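Local atomic coordinates of putative cell wall hydrolase phosphatase-associated protein (Clostridioides difficile, PDB entry 7CFL), a protein that probably acts as a cysteine-type endopeptidase that cleaves cell-wall peptidoglycan as an autolysin, represented here by its NlpC/P60 catalytic domain. Residues N37-D40 with Q46-M49; S56-S61 with S65-Y70; V71-L76 with S120-S125; V94-I99 with M106-S111. All blocks are in the same frame, centred on the assembly; numbering follows the deposited sequence. Where two conformers were deposited one is given.

Contact 1: N37-D40 with Q46-M49; sequences NSFD and QYVM
Phe39 and Tyr47 form a small, purely apolar aromatic contact between the loop that leads into helix 41-53 and the second turn of that helix. In the NlpC/P60 fold this is the helix whose first turn carries the cysteine nucleophile; Cys41, next to Asp40, probably occupies the corresponding place. The two rings neither stack nor meet at right angles: their planes lie 53° apart, with centroids separated by 5.4 Å. It is the rim of Phe39 that does the touching, and Tyr47 CD2 lies near the plane of the phenyl ring, 3.5 Å from Phe39 CE1. Phe39 CE1 also approaches Tyr47 CG at 3.8 Å, so the phenylalanine presses on the inner half of the tyrosine ring, well away from its hydroxyl.

The torsions explain the meeting. Tyr47 has CG trans to its own amide nitrogen (chi1 180°), which carries the ring straight off the helix toward the loop, while Phe39, on a backbone in an extended conformation, has CG opposite its carbonyl carbon and beside its backbone N (chi1 -57°). That backbone is tied by hydrogen bonds to Pro28 and Val30, and Tyr47 also packs on Pro36 of the same loop. One residue further on, Asp40 caps the helix, its OD1 accepting from the backbone N of Gly43 and forming a salt bridge with Arg59, and its OD2 taking the amide of Gly32. The neighbouring rim atom to CE1, Phe39 CZ, lies 3.9 Å from Tyr47 CD2.

Contact 2: S56-S61 with S65-Y70; sequences SIPRVS and SKYGTY
Tyr67 holds CG opposite its backbone nitrogen (chi1 178°), which throws the phenol back across the chain to lie against Pro58, while Ile57, with chi1 at 76°, has CG1 between its backbone N and carbonyl carbon and presents the methyl CG2 to the same ring. The two segments flank the short helix 61-64 of the NlpC/P60 domain, one entering it from the end of helix 41-53 and the other leaving it toward the edge strand 69-71, so that the chain doubles back and Tyr67 faces Pro58 across the turn.

Pro58 makes the principal apolar contact, crossing the tyrosine obliquely near the root of its ring: Pro58 CD lies 3.7 Å from Tyr67 CG, and Pro58 CG reaches 3.9 Å from Tyr67 CB. Ile57 crosses at about a right angle and touches further out, its CG2 being 4.1 Å from Tyr67 CE2. The outer end of the phenol runs beside the Ser56 carbonyl, with Tyr67 CZ 3.6 Å from Ser56 O. Tyr67 itself is exposed, and Val137 packs against it as well.

Nearer helix 61-64 the chemistry turns polar. The backbone N of Ser61 donates to a bound citrate ion, probably from the crystallisation liquor, and Ser65 OG bonds to Asn133 of strand 131-136. Between the segments themselves, the four-residue spacing of a helical turn brings Ser65 N to Ser61 O at 2.9 Å, with a moderately bent N-H...O angle of 147°.

Contact 3: V71-L76 with S120-S125; sequences VNRGDL and SNINSS
Arg73 and Asn123 meet with their flat groups almost coplanar, guanidinium and amide planes being only 15° apart. The arginine is stretched out from CA to NE, starting with CG trans to the backbone N (chi1 178°), and this full extension lets NH2 reach Asn123 OD1 at 2.9 Å. The bond is fairly straight, 159° at the hydrogen, and the oxygen sits in the guanidinium plane, although NH2 is somewhat tilted from the plane of the amide carbonyl. A water completes a small ring at the same edge, accepting from Arg73 NE at 2.8 Å and donating to Asn123 OD1 at 2.7 Å; the amide oxygen is therefore gripped twice. NH2 has a further partner in Ser128 OG of helix 125-128.

Beside the polar pair, Leu76 and Ile122 point at each other tip to tip, Leu76 CD1 pressing on Ile122 CD1 at 3.5 Å, tighter than usual for two methyl carbons. The contact thus joins the chain just beyond the two outermost strands of the six-stranded antiparallel sheet, 69-71 and 118-121. Both aliphatic side chains rest on the sheet's inner strands and share Tyr100, with Val82 also touching Leu76 and Phe84 also touching Ile122.

The backbone that carries Asn123 is fixed by a turn. Asn121 to Ser124 is a type I beta turn, and Asn121 OD1 takes the backbone N of Asn123 at 3.0 Å, making an Asx turn as well. Asn121 O accepts twice, from Ser124 N and, nearly along the C=O axis, from Ser124 OG at 3.0 Å.

Contact 4: V94-I99 with M106-S111; sequences VSHVGI and MIHASS
Met106 starts the pairing by running its extended side chain past Gly98, with SD 3.9 Å from Gly98 CA, where the glycine has no side chain to obstruct it. Its terminal CE then ends over the centre of the His108 ring, 3.9 Å above the plane. Ile107 supplies the regular antiparallel bridge of this hairpin, a hydrogen-bonded pair: Ile99 N gives a nearly linear bond (177°) to Ile107 O at 2.9 Å, and Ile107 N returns one of the same length to Ile99 O. Their side chains share a sheet face, the one on which Ile99 packs against helix 41-53.

His108, with CG between its backbone N and carbonyl carbon (chi1 61°), turns its imidazole toward His96. The rings meet rim to rim at 80°, and His108 ND1 and His96 NE2 share a straight hydrogen bond of 2.8 Å; Ser120 OG holds His108 NE2 on the far side. By Ala109 the strands have splayed, and a water bridges them, 3.0 Å from Ala109 N and 2.6 Å from Val97 O. Ala109 O lies at the edge of the His96 ring, 3.4 Å from His96 CE1. Ser111 OG binds another water that reaches His96 ND1 only weakly. With Cys41 packed against His96, this is consistent with the Cys-His-His catalytic site of NlpC/P60 peptidases.

How the contacts relate
Contact 4 is the buried centre of the domain, with strand hydrogen bonds and a histidine pair, whereas contacts 1, 2 and 3 are only partly buried and lie further out. Contacts 1 and 4 meet where Val48 of helix 41-53 packs on Ile99 of the sheet. Contact 1 is entirely aromatic; contact 2 combines proline-tyrosine packing with one helical backbone bond, and Gln46 NE2 joins the two by reaching Ile57 O. Contact 3, across the chain's centre from contact 1, pairs an arginine-asparagine bond and its water with a leucine-isoleucine touch; contact 4 uses water too, where its strands part. Backbone pairing of Ser120 with Met106 connects contacts 3 and 4.

Contact 1: N37-D40 with Q46-M49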
loop_
_atom_site.group_PDB
_atom_site.type_symbol
_atom_site.label_atom_id
_atom_site.label_comp_id
_atom_site.label_asym_id
_atom_site.label_seq_id
_atom_site.Cartn_x
_atom_site.Cartn_y
_atom_site.Cartn_z
ATOM N N ASN A 37 -16.091 -3.255 2.098
ATOM C CA ASN A 37 -16.105 -4.572 2.797
ATOM C C ASN A 37 -14.975 -5.480 2.317
ATOM O O ASN A 37 -14.602 -6.383 3.089
ATOM C CB ASN A 37 -17.439 -5.294 2.605
ATOM C CG ASN A 37 -18.598 -4.402 2.977
ATOM O OD1 ASN A 37 -18.549 -3.714 3.996
ATOM N ND2 ASN A 37 -19.619 -4.380 2.138
ATOM N N SER A 38 -14.472 -5.262 1.101
ATOM C CA SER A 38 -13.444 -6.107 0.438
ATOM C C SER A 38 -12.527 -5.190 -0.384
ATOM O O SER A 38 -12.965 -4.081 -0.763
ATOM C CB SER A 38 -14.063 -7.189 -0.398
ATOM O OG SER A 38 -14.801 -6.636 -1.468
ATOM N N PHE A 39 -11.308 -5.633 -0.667
ATOM C CA PHE A 39 -10.283 -4.759 -1.284
ATOM C C PHE A 39 -9.287 -5.568 -2.111
ATOM O O PHE A 39 -8.976 -6.682 -1.755
ATOM C CB PHE A 39 -9.485 -4.018 -0.209
ATOM C CG PHE A 39 -10.301 -3.183 0.746
ATOM C CD1 PHE A 39 -10.714 -1.913 0.401
ATOM C CD2 PHE A 39 -10.692 -3.682 1.983
ATOM C CE1 PHE A 39 -11.453 -1.143 1.290
ATOM C CE2 PHE A 39 -11.456 -2.919 2.857
ATOM C CZ PHE A 39 -11.854 -1.657 2.501
ATOM N N ASP A 40 -8.703 -4.926 -3.126
ATOM C CA ASP A 40 -7.404 -5.359 -3.683
ATOM C C ASP A 40 -6.374 -4.346 -3.162
ATOM O O ASP A 40 -6.751 -3.423 -2.398
ATOM C CB ASP A 40 -7.469 -5.585 -5.194
ATOM C CG ASP A 40 -7.738 -4.357 -6.046
ATOM O OD1 ASP A 40 -7.467 -3.224 -5.571
ATOM O OD2 ASP A 40 -8.241 -4.544 -7.191
ATOM N N GLN A 46 -6.372 3.416 -2.288
ATOM C CA GLN A 46 -7.307 4.462 -2.766
ATOM C C GLN A 46 -8.364 4.751 -1.692
ATOM O O GLN A 46 -8.654 5.930 -1.448
ATOM C CB GLN A 46 -7.935 4.105 -4.113
ATOM C CG GLN A 46 -8.529 5.311 -4.819
ATOM C CD GLN A 46 -9.295 4.910 -6.048
ATOM O OE1 GLN A 46 -10.235 4.102 -5.958
ATOM N NE2 GLN A 46 -8.977 5.524 -7.165
ATOM N N TYR A 47 -9.075 3.722 -1.216
ATOM C CA TYR A 47 -10.202 3.893 -0.276
ATOM C C TYR A 47 -9.736 4.564 1.028
ATOM O O TYR A 47 -10.373 5.541 1.534
ATOM C CB TYR A 47 -10.813 2.528 0.003
ATOM C CG TYR A 47 -11.976 2.570 0.964
ATOM C CD1 TYR A 47 -13.260 2.913 0.545
ATOM C CD2 TYR A 47 -11.802 2.217 2.291
ATOM C CE1 TYR A 47 -14.320 2.926 1.438
ATOM C CE2 TYR A 47 -12.843 2.222 3.192
ATOM C CZ TYR A 47 -14.114 2.560 2.761
ATOM O OH TYR A 47 -15.134 2.535 3.659
ATOM N N VAL A 48 -8.594 4.100 1.553
ATOM C CA VAL A 48 -8.061 4.640 2.832
ATOM C C VAL A 48 -7.762 6.132 2.615
ATOM O O VAL A 48 -8.156 6.931 3.467
ATOM C CB VAL A 48 -6.811 3.863 3.301
ATOM C CG1 VAL A 48 -5.978 4.666 4.308
ATOM C CG2 VAL A 48 -7.174 2.491 3.844
ATOM N N MET A 49 -7.025 6.486 1.562
ATOM C CA MET A 49 -6.645 7.897 1.277
ATOM C C MET A 49 -7.880 8.790 1.125
ATOM O O MET A 49 -7.900 9.898 1.697
ATOM C CB MET A 49 -5.753 7.967 0.035
ATOM C CG MET A 49 -4.284 7.547 0.315
ATOM S SD MET A 49 -3.508 8.429 1.714
ATOM C CE MET A 49 -2.136 7.306 1.979
#

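Contact 2: S56-S61 with S65-Y70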
loop_
_atom_site.group_PDB
_atom_site.type_symbol
_atom_site.label_atom_id
_atom_site.label_comp_id
_atom_site.label_asym_id
_atom_site.label_seq_id
_atom_site.Cartn_x
_atom_site.Cartn_y
_atom_site.Cartn_z
ATOM N N SER A 56 -7.194 12.057 -3.181
ATOM C CA SER A 56 -7.487 11.243 -4.383
ATOM C C SER A 56 -6.182 10.707 -4.955
ATOM O O SER A 56 -5.301 11.539 -5.340
ATOM C CB SER A 56 -8.244 12.032 -5.416
ATOM O OG SER A 56 -9.464 12.530 -4.878
ATOM N N ILE A 57 -6.028 9.384 -4.992
ATOM C CA ILE A 57 -4.898 8.733 -5.723
ATOM C C ILE A 57 -5.474 7.871 -6.841
ATOM O O ILE A 57 -6.674 7.474 -6.787
ATOM C CB ILE A 57 -3.985 7.941 -4.767
ATOM C CG1 ILE A 57 -4.602 6.611 -4.345
ATOM C CG2 ILE A 57 -3.571 8.814 -3.577
ATOM C CD1 ILE A 57 -3.840 5.845 -3.291
ATOM N N PRO A 58 -4.638 7.525 -7.844
ATOM C CA PRO A 58 -5.037 6.619 -8.923
ATOM C C PRO A 58 -5.547 5.261 -8.441
ATOM O O PRO A 58 -5.268 4.841 -7.337
ATOM C CB PRO A 58 -3.751 6.402 -9.737
ATOM C CG PRO A 58 -2.962 7.682 -9.505
ATOM C CD PRO A 58 -3.282 8.068 -8.077
ATOM N N ARG A 59 -6.343 4.620 -9.302
ATOM C CA ARG A 59 -6.968 3.314 -8.987
ATOM C C ARG A 59 -5.946 2.187 -8.907
ATOM O O ARG A 59 -6.061 1.445 -7.923
ATOM C CB ARG A 59 -8.055 2.969 -9.999
ATOM C CG ARG A 59 -8.700 1.604 -9.777
ATOM C CD ARG A 59 -9.313 1.475 -8.396
ATOM N NE ARG A 59 -9.892 0.173 -8.107
ATOM C CZ ARG A 59 -9.231 -0.902 -7.662
ATOM N NH1 ARG A 59 -7.914 -0.874 -7.452
ATOM N NH2 ARG A 59 -9.914 -2.009 -7.404
ATOM N N VAL A 60 -5.013 2.045 -9.867
ATOM C CA VAL A 60 -4.170 0.809 -9.934
ATOM C C VAL A 60 -2.762 1.122 -9.418
ATOM O O VAL A 60 -2.323 2.292 -9.505
ATOM C CB VAL A 60 -4.146 0.138 -11.322
ATOM C CG1 VAL A 60 -5.550 -0.233 -11.782
ATOM C CG2 VAL A 60 -3.447 0.983 -12.357
ATOM N N SER A 61 -2.081 0.082 -8.962
ATOM C CA SER A 61 -0.766 0.205 -8.276
ATOM C C SER A 61 0.261 0.904 -9.180
ATOM O O SER A 61 0.920 1.831 -8.659
ATOM C CB SER A 61 -0.277 -1.126 -7.756
ATOM O OG SER A 61 -0.038 -2.057 -8.798
ATOM N N SER A 65 2.051 4.484 -8.313
ATOM C CA SER A 65 3.549 4.538 -8.303
ATOM C C SER A 65 4.085 5.763 -9.038
ATOM O O SER A 65 5.331 6.027 -8.899
ATOM C CB SER A 65 4.137 3.249 -8.876
ATOM O OG SER A 65 5.552 3.199 -8.703
ATOM N N LYS A 66 3.290 6.423 -9.885
ATOM C CA LYS A 66 3.758 7.591 -10.696
ATOM C C LYS A 66 3.172 8.886 -10.116
ATOM O O LYS A 66 3.273 9.924 -10.791
ATOM C CB LYS A 66 3.319 7.403 -12.156
ATOM C CG LYS A 66 3.954 6.228 -12.884
ATOM C CD LYS A 66 3.545 6.117 -14.347
ATOM C CE LYS A 66 2.406 5.150 -14.585
ATOM N NZ LYS A 66 2.082 5.001 -16.025
ATOM N N TYR A 67 2.490 8.813 -8.958
ATOM C CA TYR A 67 1.678 9.940 -8.428
ATOM C C TYR A 67 2.296 10.482 -7.139
ATOM O O TYR A 67 2.537 9.722 -6.214
ATOM C CB TYR A 67 0.216 9.502 -8.214
ATOM C CG TYR A 67 -0.644 10.598 -7.638
ATOM C CD1 TYR A 67 -1.123 11.641 -8.431
ATOM C CD2 TYR A 67 -0.914 10.652 -6.280
ATOM C CE1 TYR A 67 -1.855 12.687 -7.885
ATOM C CE2 TYR A 67 -1.647 11.696 -5.726
ATOM C CZ TYR A 67 -2.147 12.700 -6.528
ATOM O OH TYR A 67 -2.854 13.719 -5.940
ATOM N N GLY A 68 2.488 11.795 -7.068
ATOM C CA GLY A 68 2.949 12.454 -5.840
ATOM C C GLY A 68 4.468 12.513 -5.811
ATOM O O GLY A 68 5.113 12.240 -6.828
ATOM N N THR A 69 4.999 12.792 -4.637
ATOM C CA THR A 69 6.438 13.118 -4.441
ATOM C C THR A 69 7.207 11.800 -4.340
ATOM O O THR A 69 6.883 10.995 -3.441
ATOM C CB THR A 69 6.645 13.995 -3.197
ATOM O OG1 THR A 69 5.803 15.151 -3.301
ATOM C CG2 THR A 69 8.097 14.434 -3.062
ATOM N N TYR A 70 8.227 11.599 -5.173
ATOM C CA TYR A 70 9.117 10.424 -5.030
ATOM C C TYR A 70 9.808 10.501 -3.653
ATOM O O TYR A 70 10.265 11.600 -3.215
ATOM C CB TYR A 70 10.127 10.314 -6.179
ATOM C CG TYR A 70 11.097 9.184 -5.993
ATOM C CD1 TYR A 70 10.937 7.961 -6.631
ATOM C CD2 TYR A 70 12.226 9.369 -5.196
ATOM C CE1 TYR A 70 11.851 6.933 -6.442
ATOM C CE2 TYR A 70 13.112 8.339 -4.969
ATOM C CZ TYR A 70 12.949 7.133 -5.621
ATOM O OH TYR A 70 13.880 6.165 -5.387
#

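Contact 3: V71-L76 with S120-S125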
loop_
_atom_site.group_PDB
_atom_site.type_symbol
_atom_site.label_atom_id
_atom_site.label_comp_id
_atom_site.label_asym_id
_atom_site.label_seq_id
_atom_site.Cartn_x
_atom_site.Cartn_y
_atom_site.Cartn_z
ATOM N N VAL A 71 9.885 9.353 -2.985
ATOM C CA VAL A 71 10.550 9.188 -1.657
ATOM C C VAL A 71 11.603 8.082 -1.774
ATOM O O VAL A 71 11.286 7.010 -2.331
ATOM C CB VAL A 71 9.503 8.866 -0.575
ATOM C CG1 VAL A 71 10.152 8.617 0.783
ATOM C CG2 VAL A 71 8.415 9.941 -0.488
ATOM N N ASN A 72 12.840 8.332 -1.314
ATOM C CA ASN A 72 13.849 7.244 -1.202
ATOM C C ASN A 72 13.414 6.271 -0.097
ATOM O O ASN A 72 12.931 6.727 0.927
ATOM C CB ASN A 72 15.253 7.784 -0.904
ATOM C CG ASN A 72 15.903 8.417 -2.111
ATOM O OD1 ASN A 72 16.268 9.591 -2.074
ATOM N ND2 ASN A 72 16.040 7.656 -3.183
ATOM N N ARG A 73 13.773 4.998 -0.225
ATOM C CA ARG A 73 13.393 3.951 0.765
ATOM C C ARG A 73 13.968 4.328 2.146
ATOM O O ARG A 73 13.337 4.027 3.115
ATOM C CB ARG A 73 13.854 2.571 0.288
ATOM C CG ARG A 73 13.554 1.435 1.259
ATOM C CD ARG A 73 13.967 0.090 0.694
ATOM N NE ARG A 73 13.865 -0.992 1.661
ATOM C CZ ARG A 73 13.907 -2.294 1.363
ATOM N NH1 ARG A 73 14.073 -2.703 0.110
ATOM N NH2 ARG A 73 13.760 -3.189 2.329
ATOM N N GLY A 74 15.165 4.946 2.250
ATOM C CA GLY A 74 15.699 5.359 3.564
ATOM C C GLY A 74 14.954 6.524 4.232
ATOM O O GLY A 74 15.174 6.739 5.445
ATOM N N ASP A 75 14.113 7.264 3.499
ATOM C CA ASP A 75 13.384 8.490 3.942
ATOM C C ASP A 75 11.883 8.204 4.125
ATOM O O ASP A 75 11.117 9.181 4.260
ATOM C CB ASP A 75 13.535 9.610 2.908
ATOM C CG ASP A 75 13.078 10.992 3.367
ATOM O OD1 ASP A 75 12.175 11.579 2.662
ATOM O OD2 ASP A 75 13.627 11.486 4.411
ATOM N N LEU A 76 11.450 6.945 4.123
ATOM C CA LEU A 76 10.000 6.611 4.295
ATOM C C LEU A 76 9.467 7.200 5.600
ATOM O O LEU A 76 10.149 7.088 6.645
ATOM C CB LEU A 76 9.828 5.100 4.281
ATOM C CG LEU A 76 9.885 4.456 2.900
ATOM C CD1 LEU A 76 9.935 2.938 3.004
ATOM C CD2 LEU A 76 8.676 4.867 2.075
ATOM N N SER A 120 2.681 -6.327 7.170
ATOM C CA SER A 120 3.894 -7.050 6.725
ATOM C C SER A 120 5.052 -6.051 6.769
ATOM O O SER A 120 4.770 -4.831 6.829
ATOM C CB SER A 120 3.766 -7.624 5.346
ATOM O OG SER A 120 2.571 -8.364 5.198
ATOM N N ASN A 121 6.274 -6.572 6.784
ATOM C CA ASN A 121 7.517 -5.775 6.901
ATOM C C ASN A 121 8.209 -5.707 5.525
ATOM O O ASN A 121 8.558 -6.737 4.949
ATOM C CB ASN A 121 8.399 -6.329 8.018
ATOM C CG ASN A 121 9.386 -5.286 8.470
ATOM O OD1 ASN A 121 10.349 -5.030 7.761
ATOM N ND2 ASN A 121 9.089 -4.627 9.584
ATOM N N ILE A 122 8.451 -4.507 5.020
ATOM C CA ILE A 122 9.101 -4.309 3.689
ATOM C C ILE A 122 10.556 -4.831 3.725
ATOM O O ILE A 122 11.112 -5.011 2.632
ATOM C CB ILE A 122 8.978 -2.834 3.251
ATOM C CG1 ILE A 122 9.972 -1.920 3.974
ATOM C CG2 ILE A 122 7.531 -2.345 3.386
ATOM C CD1 ILE A 122 9.890 -0.484 3.556
ATOM N N ASN A 123 11.138 -5.100 4.906
ATOM C CA ASN A 123 12.542 -5.567 5.059
ATOM C C ASN A 123 12.594 -7.095 5.102
ATOM O O ASN A 123 13.719 -7.647 5.046
ATOM C CB ASN A 123 13.237 -4.966 6.283
ATOM C CG ASN A 123 13.275 -3.456 6.236
ATOM O OD1 ASN A 123 13.713 -2.881 5.239
ATOM N ND2 ASN A 123 12.849 -2.812 7.317
ATOM N N SER A 124 11.443 -7.764 5.182
ATOM C CA SER A 124 11.354 -9.244 5.135
ATOM C C SER A 124 11.941 -9.709 3.799
ATOM O O SER A 124 11.868 -8.940 2.817
ATOM C CB SER A 124 9.942 -9.716 5.308
ATOM O OG SER A 124 9.233 -9.487 4.110
ATOM N N SER A 125 12.497 -10.917 3.759
ATOM C CA SER A 125 13.141 -11.494 2.552
ATOM C C SER A 125 12.179 -11.393 1.363
ATOM O O SER A 125 12.640 -10.991 0.275
ATOM C CB SER A 125 13.616 -12.910 2.783
ATOM O OG SER A 125 12.535 -13.785 3.069
HETATM O O HOH W 1 13.587 -0.295 4.392
#

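Contact 4: V94-I99 with M106-S111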
loop_
_atom_site.group_PDB
_atom_site.type_symbol
_atom_site.label_atom_id
_atom_site.label_comp_id
_atom_site.label_asym_id
_atom_site.label_seq_id
_atom_site.Cartn_x
_atom_site.Cartn_y
_atom_site.Cartn_z
ATOM N N VAL A 94 5.245 -2.430 -11.532
ATOM C CA VAL A 94 4.614 -2.350 -10.190
ATOM C C VAL A 94 3.270 -3.103 -10.241
ATOM O O VAL A 94 2.490 -2.853 -11.168
ATOM C CB VAL A 94 4.441 -0.891 -9.745
ATOM C CG1 VAL A 94 3.540 -0.783 -8.524
ATOM C CG2 VAL A 94 5.796 -0.217 -9.501
ATOM N N SER A 95 3.066 -4.007 -9.293
ATOM C CA SER A 95 1.874 -4.888 -9.177
ATOM C C SER A 95 1.305 -4.922 -7.741
ATOM O O SER A 95 0.265 -5.609 -7.526
ATOM C CB SER A 95 2.240 -6.270 -9.646
ATOM O OG SER A 95 3.364 -6.763 -8.927
ATOM N N HIS A 96 1.937 -4.235 -6.779
ATOM C CA HIS A 96 1.491 -4.242 -5.361
ATOM C C HIS A 96 1.833 -2.906 -4.699
ATOM O O HIS A 96 2.776 -2.191 -5.142
ATOM C CB HIS A 96 2.075 -5.451 -4.612
ATOM C CG HIS A 96 1.383 -5.750 -3.323
ATOM N ND1 HIS A 96 0.060 -6.209 -3.264
ATOM C CD2 HIS A 96 1.811 -5.635 -2.048
ATOM C CE1 HIS A 96 -0.268 -6.381 -2.001
ATOM N NE2 HIS A 96 0.793 -6.028 -1.229
ATOM N N VAL A 97 1.070 -2.555 -3.682
ATOM C CA VAL A 97 1.218 -1.275 -2.937
ATOM C C VAL A 97 0.726 -1.516 -1.517
ATOM O O VAL A 97 -0.303 -2.223 -1.326
ATOM C CB VAL A 97 0.437 -0.121 -3.607
ATOM C CG1 VAL A 97 -1.064 -0.400 -3.754
ATOM C CG2 VAL A 97 0.599 1.191 -2.886
ATOM N N GLY A 98 1.363 -0.856 -0.574
ATOM C CA GLY A 98 1.004 -0.797 0.845
ATOM C C GLY A 98 1.196 0.607 1.363
ATOM O O GLY A 98 1.780 1.448 0.631
ATOM N N ILE A 99 0.704 0.864 2.563
ATOM C CA ILE A 99 0.837 2.169 3.262
ATOM C C ILE A 99 1.887 1.968 4.335
ATOM O O ILE A 99 1.726 1.116 5.196
ATOM C CB ILE A 99 -0.493 2.672 3.864
ATOM C CG1 ILE A 99 -1.578 2.795 2.794
ATOM C CG2 ILE A 99 -0.294 3.963 4.636
ATOM C CD1 ILE A 99 -2.968 3.056 3.336
ATOM N N MET A 106 4.257 -2.166 6.825
ATOM C CA MET A 106 3.215 -1.522 6.004
ATOM C C MET A 106 1.894 -2.245 6.260
ATOM O O MET A 106 1.914 -3.451 6.584
ATOM C CB MET A 106 3.512 -1.599 4.505
ATOM C CG MET A 106 3.700 -3.034 3.983
ATOM S SD MET A 106 3.913 -3.044 2.217
ATOM C CE MET A 106 4.198 -4.774 1.903
ATOM N N ILE A 107 0.824 -1.502 6.110
ATOM C CA ILE A 107 -0.529 -2.121 6.069
ATOM C C ILE A 107 -0.935 -2.257 4.598
ATOM O O ILE A 107 -0.750 -1.323 3.833
ATOM C CB ILE A 107 -1.538 -1.358 6.931
ATOM C CG1 ILE A 107 -2.906 -2.090 7.007
ATOM C CG2 ILE A 107 -1.726 0.059 6.428
ATOM C CD1 ILE A 107 -3.719 -1.647 8.194
ATOM N N HIS A 108 -1.600 -3.369 4.240
ATOM C CA HIS A 108 -1.928 -3.632 2.820
ATOM C C HIS A 108 -2.997 -4.707 2.732
ATOM O O HIS A 108 -3.163 -5.482 3.685
ATOM C CB HIS A 108 -0.691 -4.002 1.978
ATOM C CG HIS A 108 0.036 -5.226 2.413
ATOM N ND1 HIS A 108 0.517 -6.164 1.512
ATOM C CD2 HIS A 108 0.315 -5.714 3.637
ATOM C CE1 HIS A 108 1.105 -7.139 2.169
ATOM N NE2 HIS A 108 0.996 -6.889 3.468
ATOM N N ALA A 109 -3.558 -4.808 1.551
ATOM C CA ALA A 109 -4.530 -5.872 1.234
ATOM C C ALA A 109 -3.700 -6.991 0.577
ATOM O O ALA A 109 -3.352 -6.864 -0.619
ATOM C CB ALA A 109 -5.540 -5.293 0.328
ATOM N N SER A 110 -3.300 -8.005 1.333
ATOM C CA SER A 110 -2.323 -9.012 0.864
ATOM C C SER A 110 -3.068 -10.078 0.066
ATOM O O SER A 110 -3.944 -10.735 0.647
ATOM C CB SER A 110 -1.555 -9.621 1.989
ATOM O OG SER A 110 -0.935 -10.809 1.540
ATOM N N SER A 111 -2.658 -10.320 -1.178
ATOM C CA SER A 111 -3.093 -11.504 -1.963
ATOM C C SER A 111 -2.148 -12.698 -1.730
ATOM O O SER A 111 -2.251 -13.677 -2.492
ATOM C CB SER A 111 -3.213 -11.146 -3.404
ATOM O OG SER A 111 -1.931 -11.016 -3.980
HETATM O O HOH W 2 -2.215 -8.305 -4.706
HETATM O O HOH W 3 -2.664 -2.474 -0.157
#